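Local atomic coordinates of oxidoreductase protein (Agrobacterium radiobacter, PDB entry 5UI9), a protein that binds NAD and a small hydroxy acid side by side and is probably an NAD-dependent oxidoreductase of the GFO/IDH/MocA family. Residues A[68-74]-A[92-97]; A[173-177]-A[326-330]; A[212-216]-A[228-233]. All blocks are in the same frame, centred on the assembly; numbering follows the deposited sequence.

Contact 1: A[68-74]-A[92-97]; sequences FDFVDIA and VPAICQ. With NAD (nicotinamide-adenine-dinucleotide), chain C.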
loop_
_atom_site.group_PDB
_atom_site.type_symbol
_atom_site.label_atom_id
_atom_site.label_comp_id
_atom_site.label_asym_id
_atom_site.label_seq_id
_atom_site.Cartn_x
_atom_site.Cartn_y
_atom_site.Cartn_z
ATOM N N PHE A 68 20.666 -40.841 11.707
ATOM C CA PHE A 68 20.653 -39.371 11.681
ATOM C C PHE A 68 19.768 -38.779 12.783
ATOM O O PHE A 68 18.757 -39.368 13.167
ATOM C CB PHE A 68 20.232 -38.836 10.299
ATOM C CG PHE A 68 19.046 -39.533 9.707
ATOM C CD1 PHE A 68 19.219 -40.672 8.920
ATOM C CD2 PHE A 68 17.758 -39.055 9.927
ATOM C CE1 PHE A 68 18.125 -41.323 8.372
ATOM C CE2 PHE A 68 16.658 -39.703 9.382
ATOM C CZ PHE A 68 16.842 -40.835 8.599
ATOM N N ASP A 69 20.172 -37.609 13.274
ATOM C CA ASP A 69 19.493 -36.915 14.379
ATOM C C ASP A 69 18.353 -35.990 13.924
ATOM O O ASP A 69 17.472 -35.652 14.714
ATOM C CB ASP A 69 20.510 -36.092 15.176
ATOM C CG ASP A 69 21.668 -36.931 15.676
ATOM O OD1 ASP A 69 21.407 -37.945 16.348
ATOM O OD2 ASP A 69 22.829 -36.583 15.381
ATOM N N PHE A 70 18.385 -35.551 12.671
ATOM C CA PHE A 70 17.283 -34.755 12.135
ATOM C C PHE A 70 17.133 -34.919 10.641
ATOM O O PHE A 70 18.029 -35.433 9.956
ATOM C CB PHE A 70 17.454 -33.280 12.495
ATOM C CG PHE A 70 18.611 -32.614 11.809
ATOM C CD1 PHE A 70 19.874 -32.619 12.387
ATOM C CD2 PHE A 70 18.433 -31.957 10.587
ATOM C CE1 PHE A 70 20.944 -31.997 11.761
ATOM C CE2 PHE A 70 19.500 -31.329 9.957
ATOM C CZ PHE A 70 20.756 -31.345 10.545
ATOM N N VAL A 71 15.985 -34.476 10.145
ATOM C CA VAL A 71 15.680 -34.547 8.730
ATOM C C VAL A 71 15.365 -33.142 8.204
ATOM O O VAL A 71 14.679 -32.365 8.870
ATOM C CB VAL A 71 14.552 -35.580 8.449
ATOM C CG1 VAL A 71 13.209 -35.166 9.047
ATOM C CG2 VAL A 71 14.420 -35.827 6.957
ATOM N N ASP A 72 15.914 -32.824 7.030
ATOM C CA ASP A 72 15.674 -31.568 6.330
ATOM C C ASP A 72 14.900 -31.869 5.043
ATOM O O ASP A 72 15.448 -32.406 4.080
ATOM C CB ASP A 72 17.009 -30.871 6.027
ATOM C CG ASP A 72 16.850 -29.386 5.665
ATOM O OD1 ASP A 72 15.788 -28.778 5.940
ATOM O OD2 ASP A 72 17.814 -28.823 5.108
ATOM N N ILE A 73 13.615 -31.527 5.041
ATOM C CA ILE A 73 12.735 -31.817 3.913
ATOM C C ILE A 73 12.705 -30.601 2.982
ATOM O O ILE A 73 12.100 -29.571 3.309
ATOM C CB ILE A 73 11.322 -32.192 4.409
ATOM C CG1 ILE A 73 11.389 -33.455 5.290
ATOM C CG2 ILE A 73 10.375 -32.418 3.238
ATOM C CD1 ILE A 73 10.265 -33.574 6.297
ATOM N N ALA A 74 13.382 -30.732 1.838
ATOM C CA ALA A 74 13.439 -29.685 0.811
ATOM C C ALA A 74 12.736 -30.077 -0.493
ATOM O O ALA A 74 13.070 -29.560 -1.572
ATOM C CB ALA A 74 14.887 -29.318 0.538
ATOM N N VAL A 92 12.259 -38.646 14.594
ATOM C CA VAL A 92 13.349 -37.849 14.057
ATOM C C VAL A 92 12.861 -36.402 13.959
ATOM O O VAL A 92 11.864 -36.141 13.282
ATOM C CB VAL A 92 13.776 -38.367 12.666
ATOM C CG1 VAL A 92 14.795 -37.439 12.017
ATOM C CG2 VAL A 92 14.338 -39.780 12.786
ATOM N N PRO A 93 13.542 -35.458 14.653
ATOM C CA PRO A 93 13.245 -34.035 14.491
ATOM C C PRO A 93 13.292 -33.596 13.028
ATOM O O PRO A 93 14.183 -34.020 12.285
ATOM C CB PRO A 93 14.354 -33.355 15.296
ATOM C CG PRO A 93 14.707 -34.354 16.362
ATOM C CD PRO A 93 14.424 -35.710 15.809
ATOM N N ALA A 94 12.344 -32.748 12.631
ATOM C CA ALA A 94 12.113 -32.452 11.218
ATOM C C ALA A 94 12.093 -30.962 10.906
ATOM O O ALA A 94 11.468 -30.174 11.621
ATOM C CB ALA A 94 10.804 -33.083 10.763
ATOM N N ILE A 95 12.774 -30.603 9.821
ATOM C CA ILE A 95 12.626 -29.302 9.175
ATOM C C ILE A 95 11.835 -29.529 7.886
ATOM O O ILE A 95 12.072 -30.510 7.177
ATOM C CB ILE A 95 13.992 -28.669 8.835
ATOM C CG1 ILE A 95 14.862 -28.537 10.093
ATOM C CG2 ILE A 95 13.801 -27.307 8.175
ATOM C CD1 ILE A 95 16.324 -28.271 9.811
ATOM N N CYS A 96 10.910 -28.615 7.586
ATOM C CA CYS A 96 10.067 -28.717 6.397
ATOM C C CYS A 96 10.010 -27.387 5.651
ATOM O O CYS A 96 9.728 -26.348 6.242
ATOM C CB CYS A 96 8.663 -29.132 6.787
ATOM S SG CYS A 96 7.657 -29.552 5.353
ATOM N N GLN A 97 10.290 -27.425 4.355
ATOM C CA GLN A 97 10.232 -26.224 3.513
ATOM C C GLN A 97 8.823 -25.654 3.378
ATOM O O GLN A 97 7.832 -26.345 3.610
ATOM C CB GLN A 97 10.821 -26.501 2.117
ATOM C CG GLN A 97 12.253 -26.013 1.936
ATOM C CD GLN A 97 12.358 -24.501 1.874
ATOM O OE1 GLN A 97 11.340 -23.795 1.853
ATOM N NE2 GLN A 97 13.590 -23.991 1.855
HETATM P PA NAD C . 12.694 -28.818 -7.166
HETATM O O1A NAD C . 11.598 -29.486 -7.968
HETATM O O2A NAD C . 13.857 -28.173 -7.868
HETATM O O5B NAD C . 13.276 -29.883 -6.125
HETATM C C5B NAD C . 12.469 -30.864 -5.487
HETATM C C4B NAD C . 13.271 -32.155 -5.457
HETATM O O4B NAD C . 12.635 -33.071 -4.573
HETATM C C3B NAD C . 13.346 -32.830 -6.819
HETATM O O3B NAD C . 14.713 -33.142 -7.120
HETATM C C2B NAD C . 12.485 -34.079 -6.693
HETATM O O2B NAD C . 13.019 -35.170 -7.443
HETATM C C1B NAD C . 12.522 -34.349 -5.198
HETATM N N9A NAD C . 11.352 -35.025 -4.591
HETATM C C8A NAD C . 10.050 -34.701 -4.715
HETATM N N7A NAD C . 9.285 -35.540 -3.970
HETATM C C5A NAD C . 10.104 -36.405 -3.343
HETATM C C6A NAD C . 9.969 -37.552 -2.405
HETATM N N6A NAD C . 8.760 -37.964 -1.965
HETATM N N1A NAD C . 11.100 -38.173 -1.997
HETATM C C2A NAD C . 12.326 -37.796 -2.416
HETATM N N3A NAD C . 12.517 -36.767 -3.264
HETATM C C4A NAD C . 11.469 -36.050 -3.750
HETATM O O3 NAD C . 12.007 -27.751 -6.180
HETATM P PN NAD C . 12.773 -26.465 -5.571
HETATM O O1N NAD C . 12.721 -25.321 -6.552
HETATM O O2N NAD C . 14.107 -26.895 -5.016
HETATM O O5D NAD C . 11.757 -26.116 -4.388
HETATM C C5D NAD C . 11.544 -27.050 -3.338
HETATM C C4D NAD C . 10.826 -26.337 -2.209
HETATM O O4D NAD C . 11.652 -25.262 -1.751
HETATM C C3D NAD C . 9.499 -25.741 -2.658
HETATM O O3D NAD C . 8.471 -26.075 -1.719
HETATM C C2D NAD C . 9.748 -24.243 -2.707
HETATM O O2D NAD C . 8.610 -23.471 -2.324
HETATM C C1D NAD C . 10.890 -24.057 -1.709
HETATM N N1N NAD C . 11.761 -22.889 -1.939
HETATM C C2N NAD C . 12.061 -22.136 -0.865
HETATM C C3N NAD C . 12.873 -21.016 -0.951
HETATM C C7N NAD C . 13.152 -20.233 0.303
HETATM O O7N NAD C . 13.244 -20.832 1.372
HETATM N N7N NAD C . 13.298 -18.907 0.249
HETATM C C4N NAD C . 13.390 -20.665 -2.199
HETATM C C5N NAD C . 13.080 -21.453 -3.309
HETATM C C6N NAD C . 12.264 -22.574 -3.154
#
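Val71 and Ala94 meet in the apolar middle of this strand pair, CG1 of the valine lying 3.6 Å from CB of the alanine, and both pack against Ala87 of helix 80-89; a methyl on one strand leaves room for a branched chain on the other. Ile73 and Cys96 extend the same face. Toward the start of the strands, CG1 of Val92 reaches the ring edge of Phe68, 3.9 Å from CE2. On the other face CG2 of Ile95 lies 3.3 Å from OD1 of Asp72, whose CG is swung anti to the backbone N (chi1 -164°); OD2 of this buried carboxylate receives hydrogen bonds from Gln20 and Trp24. Four backbone hydrogen bonds link the parallel strands, among them Ile95 N to Val71 O at 2.8 Å. At the strand ends the contact turns polar. Gln97 NE2 donates to the nicotinamide carboxamide O7N of NAD at 3.2 Å and also to Gln20, while Ala74 O comes 3.4 Å from C5D of the dinucleotide. Strand 70-73, helix 80-89 and strand 94-97 form a beta-alpha-beta unit of the Rossmann fold, with the cofactor at the C-terminal ends of its strands.

Contact 2: A[173-177]-A[326-330]; sequences RFIIE and VEAAY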
loop_
_atom_site.group_PDB
_atom_site.type_symbol
_atom_site.label_atom_id
_atom_site.label_comp_id
_atom_site.label_asym_id
_atom_site.label_seq_id
_atom_site.Cartn_x
_atom_site.Cartn_y
_atom_site.Cartn_z
ATOM N N ARG A 173 -2.690 -21.976 -8.342
ATOM C CA ARG A 173 -2.197 -21.033 -7.340
ATOM C C ARG A 173 -0.714 -20.766 -7.581
ATOM O O ARG A 173 0.036 -21.689 -7.907
ATOM C CB ARG A 173 -2.380 -21.620 -5.946
ATOM C CG ARG A 173 -3.831 -21.867 -5.579
ATOM C CD ARG A 173 -3.970 -22.286 -4.127
ATOM N NE ARG A 173 -5.360 -22.198 -3.672
ATOM C CZ ARG A 173 -5.772 -22.385 -2.416
ATOM N NH1 ARG A 173 -4.909 -22.675 -1.435
ATOM N NH2 ARG A 173 -7.067 -22.272 -2.136
ATOM N N PHE A 174 -0.293 -19.511 -7.411
ATOM C CA PHE A 174 1.114 -19.126 -7.573
ATOM C C PHE A 174 1.555 -18.184 -6.447
ATOM O O PHE A 174 1.990 -18.668 -5.410
ATOM C CB PHE A 174 1.389 -18.586 -9.000
ATOM C CG PHE A 174 2.725 -17.881 -9.174
ATOM C CD1 PHE A 174 3.884 -18.334 -8.540
ATOM C CD2 PHE A 174 2.823 -16.771 -10.014
ATOM C CE1 PHE A 174 5.098 -17.676 -8.711
ATOM C CE2 PHE A 174 4.035 -16.113 -10.194
ATOM C CZ PHE A 174 5.174 -16.564 -9.541
ATOM N N ILE A 175 1.414 -16.869 -6.616
ATOM C CA ILE A 175 2.233 -15.930 -5.829
ATOM C C ILE A 175 1.953 -15.886 -4.315
ATOM O O ILE A 175 2.898 -15.737 -3.547
ATOM C CB ILE A 175 2.234 -14.504 -6.432
ATOM C CG1 ILE A 175 3.431 -13.697 -5.903
ATOM C CG2 ILE A 175 0.919 -13.782 -6.163
ATOM C CD1 ILE A 175 3.671 -12.413 -6.660
ATOM N N ILE A 176 0.702 -16.031 -3.875
ATOM C CA ILE A 176 0.425 -16.004 -2.427
ATOM C C ILE A 176 1.050 -17.231 -1.736
ATOM O O ILE A 176 1.733 -17.097 -0.710
ATOM C CB ILE A 176 -1.082 -15.893 -2.075
ATOM C CG1 ILE A 176 -1.724 -14.685 -2.766
ATOM C CG2 ILE A 176 -1.262 -15.783 -0.561
ATOM C CD1 ILE A 176 -3.199 -14.500 -2.468
ATOM N N GLU A 177 0.816 -18.407 -2.315
ATOM C CA GLU A 177 1.404 -19.664 -1.848
ATOM C C GLU A 177 2.939 -19.676 -1.914
ATOM O O GLU A 177 3.588 -20.172 -1.005
ATOM C CB GLU A 177 0.853 -20.833 -2.675
ATOM C CG GLU A 177 1.340 -22.209 -2.243
ATOM C CD GLU A 177 0.838 -23.345 -3.125
ATOM O OE1 GLU A 177 1.264 -24.492 -2.880
ATOM O OE2 GLU A 177 0.036 -23.106 -4.059
ATOM N N VAL A 326 -2.447 -17.290 4.313
ATOM C CA VAL A 326 -2.384 -17.692 2.902
ATOM C C VAL A 326 -3.728 -18.263 2.437
ATOM O O VAL A 326 -4.267 -17.836 1.416
ATOM C CB VAL A 326 -1.245 -18.709 2.635
ATOM C CG1 VAL A 326 -1.348 -19.324 1.238
ATOM C CG2 VAL A 326 0.109 -18.038 2.813
ATOM N N GLU A 327 -4.257 -19.221 3.191
ATOM C CA GLU A 327 -5.532 -19.851 2.853
ATOM C C GLU A 327 -6.689 -18.834 2.921
ATOM O O GLU A 327 -7.576 -18.850 2.073
ATOM C CB GLU A 327 -5.782 -21.067 3.759
ATOM C CG GLU A 327 -6.996 -21.900 3.371
ATOM C CD GLU A 327 -6.963 -23.299 3.963
ATOM O OE1 GLU A 327 -6.062 -24.077 3.580
ATOM O OE2 GLU A 327 -7.831 -23.620 4.811
ATOM N N ALA A 328 -6.649 -17.943 3.912
ATOM C CA ALA A 328 -7.630 -16.866 4.033
ATOM C C ALA A 328 -7.576 -15.884 2.858
ATOM O O ALA A 328 -8.612 -15.392 2.425
ATOM C CB ALA A 328 -7.437 -16.119 5.342
ATOM N N ALA A 329 -6.374 -15.598 2.359
ATOM C CA ALA A 329 -6.200 -14.706 1.215
ATOM C C ALA A 329 -6.811 -15.263 -0.067
ATOM O O ALA A 329 -7.470 -14.525 -0.805
ATOM C CB ALA A 329 -4.728 -14.374 1.008
ATOM N N TYR A 330 -6.603 -16.556 -0.326
ATOM C CA TYR A 330 -7.237 -17.221 -1.477
ATOM C C TYR A 330 -8.758 -17.229 -1.353
ATOM O O TYR A 330 -9.462 -16.906 -2.315
ATOM C CB TYR A 330 -6.699 -18.646 -1.678
ATOM C CG TYR A 330 -5.351 -18.677 -2.368
ATOM C CD1 TYR A 330 -5.228 -18.271 -3.694
ATOM C CD2 TYR A 330 -4.198 -19.086 -1.693
ATOM C CE1 TYR A 330 -4.002 -18.277 -4.336
ATOM C CE2 TYR A 330 -2.961 -19.101 -2.331
ATOM C CZ TYR A 330 -2.872 -18.693 -3.657
ATOM O OH TYR A 330 -1.659 -18.688 -4.306
#
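The start of helix 175-191, with Phe174 at its N-cap position, receives the ring of Tyr330 from helix 316-335. The tyrosine lies between two side chains of the 173-177 segment. Over one face runs Arg173, whose chain is extended from CG to NE: its CD stands 3.8 Å from the ring centroid, a CH-pi contact over the face, and the guanidinium farther along lies flat on the ring with the planes only 7° apart. Arg173 CZ lies 4.1 Å from the centroid of the Tyr330 ring, off-centre, giving a cation-pi interaction. Arginine suits this solvent-facing position because its aliphatic part covers the ring while the charged end stays at the surface. CD1 of Ile176 sits over the centre of the opposite face, and its CB lies 3.7 Å from Tyr330 CZ. Held between them, the ring carries its phenol oxygen to the first turn of the helix, where amides lack intrahelical acceptors: Glu177 N donates to Tyr330 OH at 3.2 Å and 159°. Glu211 completes this helix start, its carboxylate bonding to the same hydroxyl and to the amides of Phe174 and Ile176. Deeper in, Ile176 joins the two helices by apolar packing. Its CD1 approaches Ala329 CB at 3.8 Å, the small alanine letting the isoleucine come close, and its CG2 lies 4.0 Å from Val326 CG1. Ile176 also packs on Ala214, and Ala329 on Ile216, of strand 213-220.

Contact 3: A[212-216]-A[228-233]; sequences DVATI and VDVSYA. With 8A1 ((2S)-2,3-dihydroxy-2-methylpropanoic acid), chain D.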
loop_
_atom_site.group_PDB
_atom_site.type_symbol
_atom_site.label_atom_id
_atom_site.label_comp_id
_atom_site.label_asym_id
_atom_site.label_seq_id
_atom_site.Cartn_x
_atom_site.Cartn_y
_atom_site.Cartn_z
ATOM N N ASP A 212 -0.304 -13.810 -10.294
ATOM C CA ASP A 212 1.039 -13.255 -10.080
ATOM C C ASP A 212 1.041 -11.875 -9.435
ATOM O O ASP A 212 2.090 -11.249 -9.330
ATOM C CB ASP A 212 1.862 -13.258 -11.378
ATOM C CG ASP A 212 1.210 -12.487 -12.504
ATOM O OD1 ASP A 212 0.072 -12.015 -12.340
ATOM O OD2 ASP A 212 1.837 -12.360 -13.574
ATOM N N VAL A 213 -0.133 -11.421 -8.996
ATOM C CA VAL A 213 -0.282 -10.159 -8.303
ATOM C C VAL A 213 -1.302 -10.386 -7.199
ATOM O O VAL A 213 -2.350 -10.983 -7.444
ATOM C CB VAL A 213 -0.778 -9.032 -9.241
ATOM C CG1 VAL A 213 -0.856 -7.708 -8.482
ATOM C CG2 VAL A 213 0.136 -8.896 -10.456
ATOM N N ALA A 214 -0.977 -9.938 -5.990
ATOM C CA ALA A 214 -1.865 -10.070 -4.843
ATOM C C ALA A 214 -1.705 -8.867 -3.930
ATOM O O ALA A 214 -0.583 -8.441 -3.639
ATOM C CB ALA A 214 -1.584 -11.360 -4.082
ATOM N N THR A 215 -2.840 -8.331 -3.489
ATOM C CA THR A 215 -2.876 -7.182 -2.603
ATOM C C THR A 215 -3.774 -7.543 -1.428
ATOM O O THR A 215 -4.926 -7.929 -1.621
ATOM C CB THR A 215 -3.408 -5.948 -3.351
ATOM O OG1 THR A 215 -2.618 -5.740 -4.527
ATOM C CG2 THR A 215 -3.331 -4.713 -2.493
ATOM N N ILE A 216 -3.230 -7.421 -0.219
ATOM C CA ILE A 216 -3.869 -7.919 0.995
ATOM C C ILE A 216 -3.890 -6.815 2.054
ATOM O O ILE A 216 -2.876 -6.163 2.292
ATOM C CB ILE A 216 -3.120 -9.156 1.553
ATOM C CG1 ILE A 216 -2.916 -10.207 0.455
ATOM C CG2 ILE A 216 -3.874 -9.758 2.741
ATOM C CD1 ILE A 216 -2.147 -11.437 0.886
ATOM N N VAL A 228 -0.036 -5.849 2.608
ATOM C CA VAL A 228 0.924 -6.756 1.995
ATOM C C VAL A 228 0.618 -6.762 0.507
ATOM O O VAL A 228 -0.458 -7.207 0.087
ATOM C CB VAL A 228 0.826 -8.174 2.571
ATOM C CG1 VAL A 228 1.700 -9.143 1.781
ATOM C CG2 VAL A 228 1.237 -8.154 4.031
ATOM N N ASP A 229 1.550 -6.252 -0.287
ATOM C CA ASP A 229 1.368 -6.205 -1.733
ATOM C C ASP A 229 2.528 -6.915 -2.420
ATOM O O ASP A 229 3.690 -6.596 -2.186
ATOM C CB ASP A 229 1.165 -4.763 -2.224
ATOM C CG ASP A 229 2.372 -3.874 -2.010
ATOM O OD1 ASP A 229 2.510 -3.289 -0.922
ATOM O OD2 ASP A 229 3.166 -3.711 -2.960
ATOM N N VAL A 230 2.190 -7.917 -3.228
ATOM C CA VAL A 230 3.166 -8.739 -3.913
ATOM C C VAL A 230 2.848 -8.815 -5.403
ATOM O O VAL A 230 1.678 -8.778 -5.805
ATOM C CB VAL A 230 3.290 -10.156 -3.285
ATOM C CG1 VAL A 230 3.755 -10.045 -1.841
ATOM C CG2 VAL A 230 1.988 -10.945 -3.371
ATOM N N SER A 231 3.905 -8.908 -6.207
ATOM C CA SER A 231 3.786 -8.971 -7.656
ATOM C C SER A 231 5.041 -9.577 -8.264
ATOM O O SER A 231 6.152 -9.220 -7.857
ATOM C CB SER A 231 3.584 -7.563 -8.232
ATOM O OG SER A 231 3.634 -7.558 -9.657
ATOM N N TYR A 232 4.857 -10.494 -9.215
ATOM C CA TYR A 232 5.931 -10.956 -10.109
ATOM C C TYR A 232 5.750 -10.436 -11.558
ATOM O O TYR A 232 6.365 -10.963 -12.496
ATOM C CB TYR A 232 6.051 -12.485 -10.075
ATOM C CG TYR A 232 7.067 -13.005 -9.072
ATOM C CD1 TYR A 232 8.410 -12.607 -9.137
ATOM C CD2 TYR A 232 6.702 -13.902 -8.068
ATOM C CE1 TYR A 232 9.349 -13.088 -8.235
ATOM C CE2 TYR A 232 7.638 -14.380 -7.160
ATOM C CZ TYR A 232 8.955 -13.971 -7.251
ATOM O OH TYR A 232 9.885 -14.439 -6.359
ATOM N N ALA A 233 4.941 -9.387 -11.728
ATOM C CA ALA A 233 4.731 -8.747 -13.038
ATOM C C ALA A 233 5.075 -7.244 -13.020
ATOM O O ALA A 233 4.547 -6.472 -13.820
ATOM C CB ALA A 233 3.296 -8.964 -13.491
HETATM O OXT 8A1 D . 12.266 -17.606 -2.059
HETATM C C 8A1 D . 11.230 -18.222 -2.407
HETATM O O 8A1 D . 10.562 -18.914 -1.608
HETATM C CA 8A1 D . 10.757 -18.118 -3.834
HETATM C CB 8A1 D . 9.724 -16.992 -3.867
HETATM O O1 8A1 D . 9.339 -16.665 -5.206
HETATM O O2 8A1 D . 10.156 -19.359 -4.241
HETATM C C3 8A1 D . 11.940 -17.845 -4.763
HETATM O O HOH W 1 4.677 -13.100 -13.675
#
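With CG between the backbone N and the carbonyl carbon (chi1 58°), Asp212 places its flat carboxylate beside Ala233, OD2 3.7 Å from Ala233 CB; at the ring edge of Tyr232, near its plane, lies O1 of the bound dihydroxy acid, which accepts from Tyr232 OH at 2.6 Å. Asp178 and His182 are among the ligand's other hydrogen-bonding residues. A water donates to Asp212 OD2 and to Tyr232 O, and the amides of Val204 and Asn205 hold the two carboxylate oxygens, giving this buried acid donors for both. Tyr232 N donates to Asp212 O at 2.9 Å. Ser231 OG accepts from Ala233 N at 3.1 Å, an ST turn, and is also hydrogen-bonded to Thr234 OG1. Ala214 and Val230 form an antiparallel hydrogen-bonded pair, with Val230 N to Ala214 O at 2.9 Å and 179°. Ala214 CB touches Val230 CG2 at 3.7 Å, and Ile216 with Val228 continues this apolar face, which packs on helix 175-191. On the other, Asp229 forms salt bridges with Arg152 and Arg156 and a hydrogen bond with Ser154, and Val213 meets Phe149 of the second subunit. Within the sheet this hairpin lies between strands 194-202 and 148-156, with a classic bulge where Asp212 and Val213 face Lys202.

How the contacts relate
Contact 1 comes first along the chain and belongs to the parallel Rossmann sheet. Contacts 2 and 3 belong to the C-terminal half, and contact 3 is nested inside the long loop that contact 2 closes. These two have centres 10 Å apart and touch: Ile175 CD1 reaches Asp212 O at 3.3 Å, and Phe174 CZ lies 3.4 Å from Tyr232 CD2, so the start of helix 175-191 meets the strand ends. Contact 1 stands apart, its centre about 25 Å from that of contact 2 and 31 Å from that of contact 3. Cofactor and hydroxy acid bridge the gap, since contact 1 supplies a residue to the nicotinamide and contact 3 one to the acid.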